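Local coordinates for protein ribonuclease J (Methanolobus psychrophilus R15, PDB 5HAB) that probably degrades or trims RNA as an exoribonuclease of the metallo-beta-lactamase and beta-CASP family, hydrolysing the chain from one end, at residues B[73-78]-B[113-118]; B[127-132]-B[305-310]; B[193-198]-B[429-434]; B[326-331]-B[360-365]. The protein carries 1 engineered substitution. All blocks are in the same frame, centred on the assembly; numbering follows the deposited sequence.

Interaction 3 is the fully buried contact of the four and lies nearest the bound RNA, at about 4 Å between nearest atoms; polar and aromatic groups from two strand ends meet there, and their stronger polar bonds lead to other residues. Interaction 2 is a surface contact between a metallo-beta-lactamase helix and a beta-CASP loop, mostly apolar with a pair of tyrosine rings. Interactions 1 and 4 are partly buried. The former joins two short helices through a hydroxyl-to-carbonyl bond and two histidine rims, whereas the latter packs a helix on a loop by hydrocarbon, sulfur and ring contacts. Centres of interactions 3 and 4 lie about 42 Å apart.

Interaction 1 of 4, residues B[73-78]-B[113-118]; sequences MHSLEL and IPKLAH
S75 and K115 form the close part of this contact, their CA atoms 5.5 Å apart. The hydroxyl S75 OG donates to the backbone oxygen K115 O; the modelled 2.4 Å is shorter than a normal hydrogen bond, so the exact length is doubtful. The same S75 OG is also bonded to R119 NH1, which ties the serine to the residues just beyond 113-118. Beside this polar pair the packing is apolar: L116 CD2 touches S75 CB at 4.0 Å, and L116 also packs on M55 and D87. The aliphatic chain of K115 runs toward helix 75-81, bent at chi2 (-40°) and again at chi4, and meets L78 at about a right angle, with K115 CG 3.7 Å from L78 CD1. L78 in turn leans on I84. The modelled position of the lysine amino group crowds the backbone of M73 and is doubtful. On the looser, partly exposed flank two histidine rings meet rim to rim. H74 CE1 lies 3.7 Å from H118 NE2, near the plane of each ring, and the planes are turned 49° against each other, so neither ring covers the other. The chi1 of H118 (64°) sets its ring between the backbone N and the carbonyl carbon, with P114 O in plane at its edge. H74 is the N-cap residue of helix 75-81. The whole is a plain, partly buried junction of two short helices, 75-81 and 113-116, in the metallo-beta-lactamase part of the chain.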
loop_
_atom_site.group_PDB
_atom_site.type_symbol
_atom_site.label_atom_id
_atom_site.label_comp_id
_atom_site.label_asym_id
_atom_site.label_seq_id
_atom_site.Cartn_x
_atom_site.Cartn_y
_atom_site.Cartn_z
ATOM N N MET B 73 14.752 10.444 -33.450
ATOM C CA MET B 73 15.530 9.259 -33.117
ATOM C C MET B 73 15.088 8.123 -34.019
ATOM O O MET B 73 13.894 7.933 -34.242
ATOM C CB MET B 73 15.343 8.851 -31.652
ATOM C CG MET B 73 15.844 9.851 -30.629
ATOM S SD MET B 73 15.414 9.370 -28.938
ATOM C CE MET B 73 13.630 9.344 -29.004
ATOM N N HIS B 74 16.042 7.364 -34.546
ATOM C CA HIS B 74 15.672 6.194 -35.323
ATOM C C HIS B 74 15.718 4.935 -34.461
ATOM O O HIS B 74 16.000 4.994 -33.261
ATOM C CB HIS B 74 16.541 6.036 -36.571
ATOM C CG HIS B 74 15.817 5.370 -37.703
ATOM N ND1 HIS B 74 16.011 4.047 -38.042
ATOM C CD2 HIS B 74 14.855 5.834 -38.536
ATOM C CE1 HIS B 74 15.219 3.735 -39.053
ATOM N NE2 HIS B 74 14.507 4.800 -39.371
ATOM N N SER B 75 15.413 3.809 -35.096
ATOM C CA SER B 75 15.133 2.548 -34.426
ATOM C C SER B 75 16.128 2.109 -33.355
ATOM O O SER B 75 15.712 1.702 -32.278
ATOM C CB SER B 75 15.036 1.443 -35.478
ATOM O OG SER B 75 14.103 1.791 -36.483
ATOM N N LEU B 76 17.425 2.207 -33.620
ATOM C CA LEU B 76 18.396 1.598 -32.710
ATOM C C LEU B 76 18.508 2.346 -31.389
ATOM O O LEU B 76 18.721 1.732 -30.343
ATOM C CB LEU B 76 19.773 1.490 -33.368
ATOM C CG LEU B 76 20.098 0.134 -34.009
ATOM C CD1 LEU B 76 18.949 -0.399 -34.865
ATOM C CD2 LEU B 76 21.385 0.210 -34.823
ATOM N N GLU B 77 18.336 3.660 -31.429
ATOM C CA GLU B 77 18.431 4.460 -30.219
ATOM C C GLU B 77 17.203 4.185 -29.358
ATOM O O GLU B 77 17.291 4.059 -28.134
ATOM C CB GLU B 77 18.542 5.945 -30.568
ATOM C CG GLU B 77 18.462 6.890 -29.386
ATOM C CD GLU B 77 18.658 8.339 -29.796
ATOM O OE1 GLU B 77 18.663 9.218 -28.908
ATOM O OE2 GLU B 77 18.801 8.601 -31.012
ATOM N N LEU B 78 16.062 4.051 -30.023
ATOM C CA LEU B 78 14.826 3.692 -29.355
ATOM C C LEU B 78 14.932 2.296 -28.748
ATOM O O LEU B 78 14.403 2.048 -27.675
ATOM C CB LEU B 78 13.654 3.760 -30.329
ATOM C CG LEU B 78 13.161 5.152 -30.719
ATOM C CD1 LEU B 78 12.183 5.044 -31.871
ATOM C CD2 LEU B 78 12.506 5.840 -29.532
ATOM N N ILE B 113 5.443 0.443 -35.321
ATOM C CA ILE B 113 5.292 0.132 -36.747
ATOM C C ILE B 113 6.166 1.035 -37.640
ATOM O O ILE B 113 6.958 0.514 -38.430
ATOM C CB ILE B 113 3.809 0.197 -37.185
ATOM C CG1 ILE B 113 3.039 -1.028 -36.684
ATOM C CG2 ILE B 113 3.701 0.301 -38.698
ATOM C CD1 ILE B 113 3.437 -2.317 -37.360
ATOM N N PRO B 114 6.069 2.376 -37.490
ATOM C CA PRO B 114 6.856 3.242 -38.377
ATOM C C PRO B 114 8.364 3.144 -38.191
ATOM O O PRO B 114 9.108 3.743 -38.965
ATOM C CB PRO B 114 6.383 4.656 -38.004
ATOM C CG PRO B 114 5.112 4.469 -37.278
ATOM C CD PRO B 114 5.257 3.181 -36.559
ATOM N N LYS B 115 8.814 2.417 -37.178
ATOM C CA LYS B 115 10.237 2.369 -36.888
ATOM C C LYS B 115 10.884 1.038 -37.278
ATOM O O LYS B 115 12.078 0.989 -37.572
ATOM C CB LYS B 115 10.472 2.652 -35.402
ATOM C CG LYS B 115 10.597 4.135 -35.078
ATOM C CD LYS B 115 11.393 4.867 -36.147
ATOM C CE LYS B 115 11.263 6.372 -36.010
ATOM N NZ LYS B 115 11.958 6.879 -34.799
ATOM N N LEU B 116 10.100 -0.035 -37.293
ATOM C CA LEU B 116 10.656 -1.362 -37.539
ATOM C C LEU B 116 10.009 -2.083 -38.728
ATOM O O LEU B 116 10.624 -2.974 -39.315
ATOM C CB LEU B 116 10.528 -2.235 -36.286
ATOM C CG LEU B 116 11.154 -1.760 -34.976
ATOM C CD1 LEU B 116 10.718 -2.664 -33.835
ATOM C CD2 LEU B 116 12.664 -1.721 -35.077
ATOM N N ALA B 117 8.770 -1.729 -39.066
ATOM C CA ALA B 117 8.044 -2.488 -40.085
ATOM C C ALA B 117 8.683 -2.381 -41.477
ATOM O O ALA B 117 8.626 -3.329 -42.265
ATOM C CB ALA B 117 6.600 -2.041 -40.148
ATOM N N HIS B 118 9.312 -1.246 -41.767
ATOM C CA HIS B 118 9.825 -0.981 -43.111
ATOM C C HIS B 118 11.046 -1.830 -43.458
ATOM O O HIS B 118 11.496 -1.831 -44.602
ATOM C CB HIS B 118 10.164 0.506 -43.278
ATOM C CG HIS B 118 11.261 0.986 -42.380
ATOM N ND1 HIS B 118 12.588 0.692 -42.602
ATOM C CD2 HIS B 118 11.227 1.758 -41.267
ATOM C CE1 HIS B 118 13.324 1.249 -41.656
ATOM N NE2 HIS B 118 12.523 1.903 -40.835
#

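Interaction 2 of 4, residues B[127-132]-B[305-310]; sequences TPYTTA and LGYIDL
The carbonyl oxygen P128 O is held by A132 N at 2.9 Å, an i to i+4 bond near the start of helix 128-138, and by the hydroxyl of T131, whose bond is modelled so short that its length is doubtful; across the contact L305 CD2 lies on the same oxygen at 3.6 Å. That methyl rests on the helix surface between P128 and A132, one turn apart, and touches A132 CB at 3.8 Å. L305 is the residue before G306, where helix 293-304 closes in a Schellman motif. The other half of the contact is aromatic. Y307 points its ring across P128 at about a right angle: its rim faces the proline, and Y307 OH comes to 3.4 Å from P128 CB. Farther back on the ring, Y307 CE2 touches Y129 CB at 3.7 Å. With CG anti to the backbone N (chi1 -175°), Y129 swings its ring beside Y307 and turns an edge toward the Y307 face. The centroids are 5.7 Å apart and the planes 67° apart, an offset edge-to-face pair. Both phenol oxygens have partners outside the contact: Y129 OH is hydrogen-bonded to Y298 O on helix 293-304, and Y307 OH makes a weak bond to D178 OD2. D178 also accepts from T127 OG1 through its backbone O. The contact between the metallo-beta-lactamase helix and the beta-CASP loop thus rests on dispersion and ring packing, while the polar bonds of the two tyrosines, of which that of Y307 is weak, go to residues outside the two segments.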
loop_
_atom_site.group_PDB
_atom_site.type_symbol
_atom_site.label_atom_id
_atom_site.label_comp_id
_atom_site.label_asym_id
_atom_site.label_seq_id
_atom_site.Cartn_x
_atom_site.Cartn_y
_atom_site.Cartn_z
ATOM N N THR B 127 -7.422 -4.980 -39.128
ATOM C CA THR B 127 -8.822 -4.623 -39.314
ATOM C C THR B 127 -8.932 -3.247 -39.966
ATOM O O THR B 127 -8.007 -2.439 -39.850
ATOM C CB THR B 127 -9.577 -4.623 -37.970
ATOM O OG1 THR B 127 -8.977 -3.665 -37.087
ATOM C CG2 THR B 127 -9.550 -6.006 -37.341
ATOM N N PRO B 128 -10.064 -2.973 -40.641
ATOM C CA PRO B 128 -10.303 -1.694 -41.322
ATOM C C PRO B 128 -9.913 -0.463 -40.509
ATOM O O PRO B 128 -9.148 0.369 -41.004
ATOM C CB PRO B 128 -11.811 -1.723 -41.571
ATOM C CG PRO B 128 -12.095 -3.167 -41.809
ATOM C CD PRO B 128 -11.151 -3.936 -40.910
ATOM N N TYR B 129 -10.418 -0.351 -39.284
ATOM C CA TYR B 129 -10.089 0.796 -38.445
ATOM C C TYR B 129 -8.590 0.843 -38.147
ATOM O O TYR B 129 -7.938 1.889 -38.287
ATOM C CB TYR B 129 -10.893 0.756 -37.142
ATOM C CG TYR B 129 -10.699 1.983 -36.278
ATOM C CD1 TYR B 129 -11.098 3.238 -36.720
ATOM C CD2 TYR B 129 -10.118 1.886 -35.021
ATOM C CE1 TYR B 129 -10.919 4.362 -35.936
ATOM C CE2 TYR B 129 -9.941 3.005 -34.228
ATOM C CZ TYR B 129 -10.340 4.240 -34.690
ATOM O OH TYR B 129 -10.159 5.359 -33.905
ATOM N N THR B 130 -8.052 -0.307 -37.751
ATOM C CA THR B 130 -6.627 -0.435 -37.477
ATOM C C THR B 130 -5.798 -0.068 -38.700
ATOM O O THR B 130 -4.821 0.678 -38.591
ATOM C CB THR B 130 -6.253 -1.862 -37.053
ATOM O OG1 THR B 130 -7.153 -2.317 -36.037
ATOM C CG2 THR B 130 -4.830 -1.899 -36.530
ATOM N N THR B 131 -6.192 -0.596 -39.856
ATOM C CA THR B 131 -5.482 -0.303 -41.099
ATOM C C THR B 131 -5.486 1.189 -41.367
ATOM O O THR B 131 -4.469 1.752 -41.751
ATOM C CB THR B 131 -6.106 -1.013 -42.318
ATOM O OG1 THR B 131 -7.470 -0.601 -42.463
ATOM C CG2 THR B 131 -6.044 -2.530 -42.170
ATOM N N ALA B 132 -6.631 1.828 -41.149
ATOM C CA ALA B 132 -6.734 3.269 -41.339
ATOM C C ALA B 132 -5.759 4.011 -40.428
ATOM O O ALA B 132 -5.082 4.937 -40.869
ATOM C CB ALA B 132 -8.157 3.743 -41.093
ATOM N N LEU B 305 -15.273 5.883 -41.303
ATOM C CA LEU B 305 -15.402 4.473 -41.669
ATOM C C LEU B 305 -16.702 3.884 -41.140
ATOM O O LEU B 305 -16.966 2.692 -41.306
ATOM C CB LEU B 305 -14.210 3.652 -41.166
ATOM C CG LEU B 305 -12.856 3.755 -41.884
ATOM C CD1 LEU B 305 -12.286 5.159 -41.898
ATOM C CD2 LEU B 305 -11.863 2.792 -41.251
ATOM N N GLY B 306 -17.516 4.726 -40.512
ATOM C CA GLY B 306 -18.843 4.317 -40.092
ATOM C C GLY B 306 -18.923 3.480 -38.830
ATOM O O GLY B 306 -19.852 2.693 -38.668
ATOM N N TYR B 307 -17.954 3.636 -37.933
ATOM C CA TYR B 307 -17.991 2.902 -36.669
ATOM C C TYR B 307 -18.839 3.629 -35.621
ATOM O O TYR B 307 -19.486 2.993 -34.792
ATOM C CB TYR B 307 -16.572 2.661 -36.146
ATOM C CG TYR B 307 -15.849 1.561 -36.891
ATOM C CD1 TYR B 307 -16.091 0.226 -36.597
ATOM C CD2 TYR B 307 -14.925 1.854 -37.886
ATOM C CE1 TYR B 307 -15.439 -0.788 -37.273
ATOM C CE2 TYR B 307 -14.264 0.844 -38.569
ATOM C CZ TYR B 307 -14.526 -0.475 -38.257
ATOM O OH TYR B 307 -13.877 -1.485 -38.929
ATOM N N ILE B 308 -18.834 4.957 -35.659
ATOM C CA ILE B 308 -19.680 5.744 -34.767
ATOM C C ILE B 308 -20.498 6.768 -35.531
ATOM O O ILE B 308 -20.053 7.307 -36.546
ATOM C CB ILE B 308 -18.871 6.461 -33.686
ATOM C CG1 ILE B 308 -17.632 7.117 -34.296
ATOM C CG2 ILE B 308 -18.546 5.508 -32.555
ATOM C CD1 ILE B 308 -17.205 8.367 -33.581
ATOM N N ASP B 309 -21.696 7.037 -35.025
ATOM C CA ASP B 309 -22.532 8.094 -35.569
ATOM C C ASP B 309 -22.383 9.339 -34.699
ATOM O O ASP B 309 -22.350 9.246 -33.473
ATOM C CB ASP B 309 -23.994 7.647 -35.627
ATOM C CG ASP B 309 -24.833 8.510 -36.549
ATOM O OD1 ASP B 309 -24.254 9.183 -37.429
ATOM O OD2 ASP B 309 -26.072 8.517 -36.391
ATOM N N LEU B 310 -22.283 10.500 -35.337
ATOM C CA LEU B 310 -22.160 11.758 -34.611
ATOM C C LEU B 310 -23.321 12.697 -34.925
ATOM O O LEU B 310 -23.725 12.828 -36.079
ATOM C CB LEU B 310 -20.832 12.441 -34.942
ATOM C CG LEU B 310 -19.559 11.726 -34.484
ATOM C CD1 LEU B 310 -18.330 12.512 -34.915
ATOM C CD2 LEU B 310 -19.566 11.509 -32.976
#

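Interaction 3 of 4, residues B[193-198]-B[429-434]; sequences YACDFK and IPAHGT
The side chain of H432 lies against C195, Y193 and D196 with its ring wedged among them. H432 CB carries the ring inward from a backbone in the left-handed helical region. Over one ring face sits C195 CB, 3.3 Å from both H432 CE1 and H432 NE2 and farther from H432 CG. Measured to the centroid this methylene is at 3.4 Å and 16° off the normal, a CH-pi contact; C195 SG covers the same region more loosely and lies 3.8 Å from H432 ND1. Along one rim H432 CD2 faces D196 OD1 at 3.2 Å, the carboxylate plane standing 85° to the ring. Along the other rim H432 CE1 is 3.1 Å from Y193 OH, itself weakly bonded to D54 OD2. At the tip, H432 NE2 is hydrogen-bonded to H109 NE2, and D196 OD2 likewise to H104 NE2. D196 also packs on an RNA phosphate. This cluster is consistent with the metal site of the family, where histidines and an aspartate at the corresponding places hold zinc ions. Here the residues hang from the ends of strands 189-194 and 427-431, which flank strand 222-228 in one sheet: backbone hydrogen bonds join A194 to I226 and A431 to T227, and helix 435-447 covers P430.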
loop_
_atom_site.group_PDB
_atom_site.type_symbol
_atom_site.label_atom_id
_atom_site.label_comp_id
_atom_site.label_asym_id
_atom_site.label_seq_id
_atom_site.Cartn_x
_atom_site.Cartn_y
_atom_site.Cartn_z
ATOM N N TYR B 193 -3.369 -16.231 -30.699
ATOM C CA TYR B 193 -2.819 -15.066 -30.042
ATOM C C TYR B 193 -3.988 -14.211 -29.569
ATOM O O TYR B 193 -4.808 -13.746 -30.376
ATOM C CB TYR B 193 -1.902 -14.314 -31.011
ATOM C CG TYR B 193 -1.287 -13.013 -30.535
ATOM C CD1 TYR B 193 -2.015 -11.831 -30.546
ATOM C CD2 TYR B 193 0.042 -12.958 -30.130
ATOM C CE1 TYR B 193 -1.448 -10.631 -30.141
ATOM C CE2 TYR B 193 0.619 -11.766 -29.726
ATOM C CZ TYR B 193 -0.133 -10.606 -29.736
ATOM O OH TYR B 193 0.430 -9.414 -29.340
ATOM N N ALA B 194 -4.059 -14.023 -28.253
ATOM C CA ALA B 194 -5.164 -13.317 -27.619
ATOM C C ALA B 194 -4.625 -12.339 -26.584
ATOM O O ALA B 194 -4.615 -12.620 -25.386
ATOM C CB ALA B 194 -6.119 -14.299 -26.972
ATOM N N CYS B 195 -4.191 -11.178 -27.061
ATOM C CA CYS B 195 -3.563 -10.182 -26.208
ATOM C C CYS B 195 -4.270 -8.835 -26.356
ATOM O O CYS B 195 -4.763 -8.504 -27.435
ATOM C CB CYS B 195 -2.082 -10.058 -26.554
ATOM S SG CYS B 195 -1.145 -11.599 -26.381
ATOM N N ASP B 196 -4.305 -8.069 -25.270
ATOM C CA ASP B 196 -5.098 -6.838 -25.187
ATOM C C ASP B 196 -6.558 -7.125 -25.494
ATOM O O ASP B 196 -7.120 -6.617 -26.463
ATOM C CB ASP B 196 -4.563 -5.766 -26.131
ATOM C CG ASP B 196 -3.464 -4.941 -25.507
ATOM O OD1 ASP B 196 -2.974 -5.316 -24.424
ATOM O OD2 ASP B 196 -3.098 -3.907 -26.095
ATOM N N PHE B 197 -7.176 -7.937 -24.647
ATOM C CA PHE B 197 -8.561 -8.307 -24.856
ATOM C C PHE B 197 -9.339 -8.406 -23.562
ATOM O O PHE B 197 -8.783 -8.426 -22.465
ATOM C CB PHE B 197 -8.656 -9.644 -25.570
ATOM C CG PHE B 197 -8.573 -10.821 -24.644
ATOM C CD1 PHE B 197 -7.344 -11.279 -24.203
ATOM C CD2 PHE B 197 -9.724 -11.464 -24.204
ATOM C CE1 PHE B 197 -7.263 -12.357 -23.346
ATOM C CE2 PHE B 197 -9.645 -12.539 -23.347
ATOM C CZ PHE B 197 -8.415 -12.985 -22.918
ATOM N N LYS B 198 -10.638 -8.569 -23.733
ATOM C CA LYS B 198 -11.575 -8.588 -22.640
ATOM C C LYS B 198 -12.853 -9.245 -23.133
ATOM O O LYS B 198 -13.334 -8.938 -24.223
ATOM C CB LYS B 198 -11.809 -7.157 -22.154
ATOM C CG LYS B 198 -13.196 -6.838 -21.681
ATOM C CD LYS B 198 -13.312 -5.347 -21.438
ATOM C CE LYS B 198 -14.590 -5.012 -20.704
ATOM N NZ LYS B 198 -14.560 -3.620 -20.203
ATOM N N ILE B 429 1.436 -19.662 -23.287
ATOM C CA ILE B 429 2.535 -18.729 -23.087
ATOM C C ILE B 429 1.959 -17.384 -22.674
ATOM O O ILE B 429 1.243 -16.753 -23.453
ATOM C CB ILE B 429 3.404 -18.584 -24.358
ATOM C CG1 ILE B 429 3.970 -19.939 -24.795
ATOM C CG2 ILE B 429 4.511 -17.537 -24.147
ATOM C CD1 ILE B 429 3.082 -20.699 -25.770
ATOM N N PRO B 430 2.266 -16.937 -21.449
ATOM C CA PRO B 430 1.798 -15.603 -21.064
ATOM C C PRO B 430 2.644 -14.497 -21.673
ATOM O O PRO B 430 3.851 -14.654 -21.831
ATOM C CB PRO B 430 1.914 -15.616 -19.532
ATOM C CG PRO B 430 2.978 -16.621 -19.242
ATOM C CD PRO B 430 2.825 -17.683 -20.307
ATOM N N ALA B 431 2.000 -13.385 -22.002
ATOM C CA ALA B 431 2.651 -12.265 -22.670
ATOM C C ALA B 431 2.069 -10.946 -22.160
ATOM O O ALA B 431 1.208 -10.952 -21.280
ATOM C CB ALA B 431 2.477 -12.379 -24.172
ATOM N N HIS B 432 2.521 -9.830 -22.726
ATOM C CA HIS B 432 1.994 -8.502 -22.382
ATOM C C HIS B 432 2.081 -8.204 -20.890
ATOM O O HIS B 432 1.080 -7.858 -20.264
ATOM C CB HIS B 432 0.530 -8.355 -22.823
ATOM C CG HIS B 432 0.354 -8.050 -24.279
ATOM N ND1 HIS B 432 1.072 -8.685 -25.269
ATOM C CD2 HIS B 432 -0.466 -7.176 -24.910
ATOM C CE1 HIS B 432 0.705 -8.213 -26.449
ATOM N NE2 HIS B 432 -0.232 -7.300 -26.258
ATOM N N GLY B 433 3.273 -8.319 -20.320
ATOM C CA GLY B 433 3.442 -7.967 -18.926
ATOM C C GLY B 433 4.813 -8.259 -18.364
ATOM O O GLY B 433 5.710 -8.721 -19.071
ATOM N N THR B 434 4.969 -7.970 -17.077
ATOM C CA THR B 434 6.197 -8.258 -16.356
ATOM C C THR B 434 6.251 -9.732 -16.004
ATOM O O THR B 434 5.273 -10.456 -16.196
ATOM C CB THR B 434 6.293 -7.431 -15.077
ATOM O OG1 THR B 434 5.145 -7.704 -14.264
ATOM C CG2 THR B 434 6.329 -5.930 -15.416
#

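Interaction 4 of 4, residues B[326-331]-B[360-365]; sequences ALKKIM and ETPFKV
A Met-aromatic contact in the beta-CASP domain joins M331, the last residue of helix 320-331, to F363 in the loop leading to strand 370-374. The methyl M331 CE lies over one face of the phenyl ring, 3.7 Å from its centroid and 18° off the normal, a CH-pi contact; M331 SD stands above the same face at a greater distance. Bends at chi2 and chi3 fold the methionine back over the ring. A second helix residue one turn earlier, L327, crosses F363 at about a right angle and sets L327 CD2 3.7 Å from F363 CD2, while I330 CG2 touches the ring edge at F363 CE2. The ring is therefore gripped by three residues of one helical face, and I356 of helix 352-357 also packs against it. F363 has CG anti to the backbone N (chi1 -164°), which carries the ring across to the helix. Ahead of it in the chain, P362 CB rests on K328 CA at 3.6 Å and on K328 CB at 3.7 Å. T361 meets the leucine methyl group to methyl group, T361 CG2 to L327 CD1 at 3.5 Å. L327 and I330 reach L291 and V289 of strand 287-291 as well, so the loop is packed on a helix that itself lies on the parallel sheet. Near the helix end, M331 CG approaches P362 O at 3.6 Å, and M331 CE comes within 3.2 Å of K364 N.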
loop_
_atom_site.group_PDB
_atom_site.type_symbol
_atom_site.label_atom_id
_atom_site.label_comp_id
_atom_site.label_asym_id
_atom_site.label_seq_id
_atom_site.Cartn_x
_atom_site.Cartn_y
_atom_site.Cartn_z
ATOM N N ALA B 326 -12.280 28.158 -29.864
ATOM C CA ALA B 326 -13.458 27.386 -29.487
ATOM C C ALA B 326 -13.715 27.538 -27.994
ATOM O O ALA B 326 -14.858 27.672 -27.554
ATOM C CB ALA B 326 -13.283 25.924 -29.857
ATOM N N LEU B 327 -12.639 27.517 -27.219
ATOM C CA LEU B 327 -12.729 27.696 -25.777
ATOM C C LEU B 327 -13.082 29.140 -25.450
ATOM O O LEU B 327 -13.727 29.412 -24.438
ATOM C CB LEU B 327 -11.421 27.288 -25.103
ATOM C CG LEU B 327 -11.147 25.789 -25.223
ATOM C CD1 LEU B 327 -9.667 25.487 -25.126
ATOM C CD2 LEU B 327 -11.922 25.035 -24.158
ATOM N N LYS B 328 -12.667 30.066 -26.310
ATOM C CA LYS B 328 -13.040 31.464 -26.131
ATOM C C LYS B 328 -14.529 31.637 -26.425
ATOM O O LYS B 328 -15.216 32.408 -25.755
ATOM C CB LYS B 328 -12.204 32.378 -27.033
ATOM C CG LYS B 328 -12.751 33.798 -27.164
ATOM C CD LYS B 328 -11.697 34.764 -27.692
ATOM C CE LYS B 328 -10.639 35.055 -26.639
ATOM N NZ LYS B 328 -9.473 35.787 -27.204
ATOM N N LYS B 329 -15.028 30.890 -27.406
ATOM C CA LYS B 329 -16.447 30.923 -27.742
ATOM C C LYS B 329 -17.269 30.356 -26.588
ATOM O O LYS B 329 -18.275 30.940 -26.185
ATOM C CB LYS B 329 -16.717 30.139 -29.029
ATOM C CG LYS B 329 -18.145 29.640 -29.181
ATOM C CD LYS B 329 -18.278 28.678 -30.356
ATOM C CE LYS B 329 -19.711 28.187 -30.502
ATOM N NZ LYS B 329 -19.803 26.757 -30.911
ATOM N N ILE B 330 -16.825 29.219 -26.058
ATOM C CA ILE B 330 -17.521 28.549 -24.967
ATOM C C ILE B 330 -17.536 29.436 -23.729
ATOM O O ILE B 330 -18.576 29.617 -23.089
ATOM C CB ILE B 330 -16.873 27.188 -24.659
ATOM C CG1 ILE B 330 -17.089 26.222 -25.825
ATOM C CG2 ILE B 330 -17.413 26.612 -23.353
ATOM C CD1 ILE B 330 -16.324 24.930 -25.694
ATOM N N MET B 331 -16.373 29.990 -23.407
ATOM C CA MET B 331 -16.201 30.827 -22.229
ATOM C C MET B 331 -17.127 32.039 -22.263
ATOM O O MET B 331 -17.636 32.468 -21.229
ATOM C CB MET B 331 -14.741 31.276 -22.116
ATOM C CG MET B 331 -14.399 32.025 -20.844
ATOM S SD MET B 331 -14.923 31.142 -19.365
ATOM C CE MET B 331 -14.119 29.570 -19.596
ATOM N N GLU B 360 -3.047 28.845 -20.072
ATOM C CA GLU B 360 -2.577 29.213 -21.403
ATOM C C GLU B 360 -3.731 29.165 -22.401
ATOM O O GLU B 360 -3.554 28.781 -23.557
ATOM C CB GLU B 360 -1.456 28.274 -21.846
ATOM C CG GLU B 360 -0.360 28.096 -20.812
ATOM C CD GLU B 360 0.581 26.964 -21.161
ATOM O OE1 GLU B 360 0.159 26.054 -21.904
ATOM O OE2 GLU B 360 1.735 26.977 -20.686
ATOM N N THR B 361 -4.915 29.547 -21.939
ATOM C CA THR B 361 -6.141 29.281 -22.668
ATOM C C THR B 361 -7.229 30.268 -22.245
ATOM O O THR B 361 -7.303 30.640 -21.072
ATOM C CB THR B 361 -6.589 27.819 -22.418
ATOM O OG1 THR B 361 -5.723 26.927 -23.130
ATOM C CG2 THR B 361 -8.006 27.578 -22.862
ATOM N N PRO B 362 -8.061 30.719 -23.202
ATOM C CA PRO B 362 -9.226 31.567 -22.910
ATOM C C PRO B 362 -10.154 30.960 -21.859
ATOM O O PRO B 362 -10.866 31.679 -21.153
ATOM C CB PRO B 362 -9.934 31.658 -24.262
ATOM C CG PRO B 362 -8.843 31.506 -25.255
ATOM C CD PRO B 362 -7.869 30.535 -24.653
ATOM N N PHE B 363 -10.133 29.636 -21.762
ATOM C CA PHE B 363 -10.929 28.920 -20.779
ATOM C C PHE B 363 -10.306 29.039 -19.395
ATOM O O PHE B 363 -9.151 28.669 -19.181
ATOM C CB PHE B 363 -11.071 27.447 -21.176
ATOM C CG PHE B 363 -12.167 26.718 -20.449
ATOM C CD1 PHE B 363 -11.994 26.296 -19.139
ATOM C CD2 PHE B 363 -13.367 26.441 -21.081
ATOM C CE1 PHE B 363 -12.999 25.628 -18.472
ATOM C CE2 PHE B 363 -14.375 25.769 -20.418
ATOM C CZ PHE B 363 -14.188 25.361 -19.112
ATOM N N LYS B 364 -11.077 29.578 -18.460
ATOM C CA LYS B 364 -10.646 29.664 -17.075
ATOM C C LYS B 364 -11.545 28.796 -16.198
ATOM O O LYS B 364 -12.766 28.974 -16.170
ATOM C CB LYS B 364 -10.665 31.116 -16.592
ATOM C CG LYS B 364 -9.512 31.964 -17.111
ATOM C CD LYS B 364 -8.186 31.518 -16.510
ATOM C CE LYS B 364 -7.060 32.476 -16.869
ATOM N NZ LYS B 364 -5.809 32.164 -16.121
ATOM N N VAL B 365 -10.942 27.840 -15.503
ATOM C CA VAL B 365 -11.694 27.007 -14.579
ATOM C C VAL B 365 -11.939 27.791 -13.289
ATOM O O VAL B 365 -11.033 28.402 -12.725
ATOM C CB VAL B 365 -10.984 25.662 -14.317
ATOM C CG1 VAL B 365 -10.958 24.828 -15.588
ATOM C CG2 VAL B 365 -9.582 25.882 -13.827
#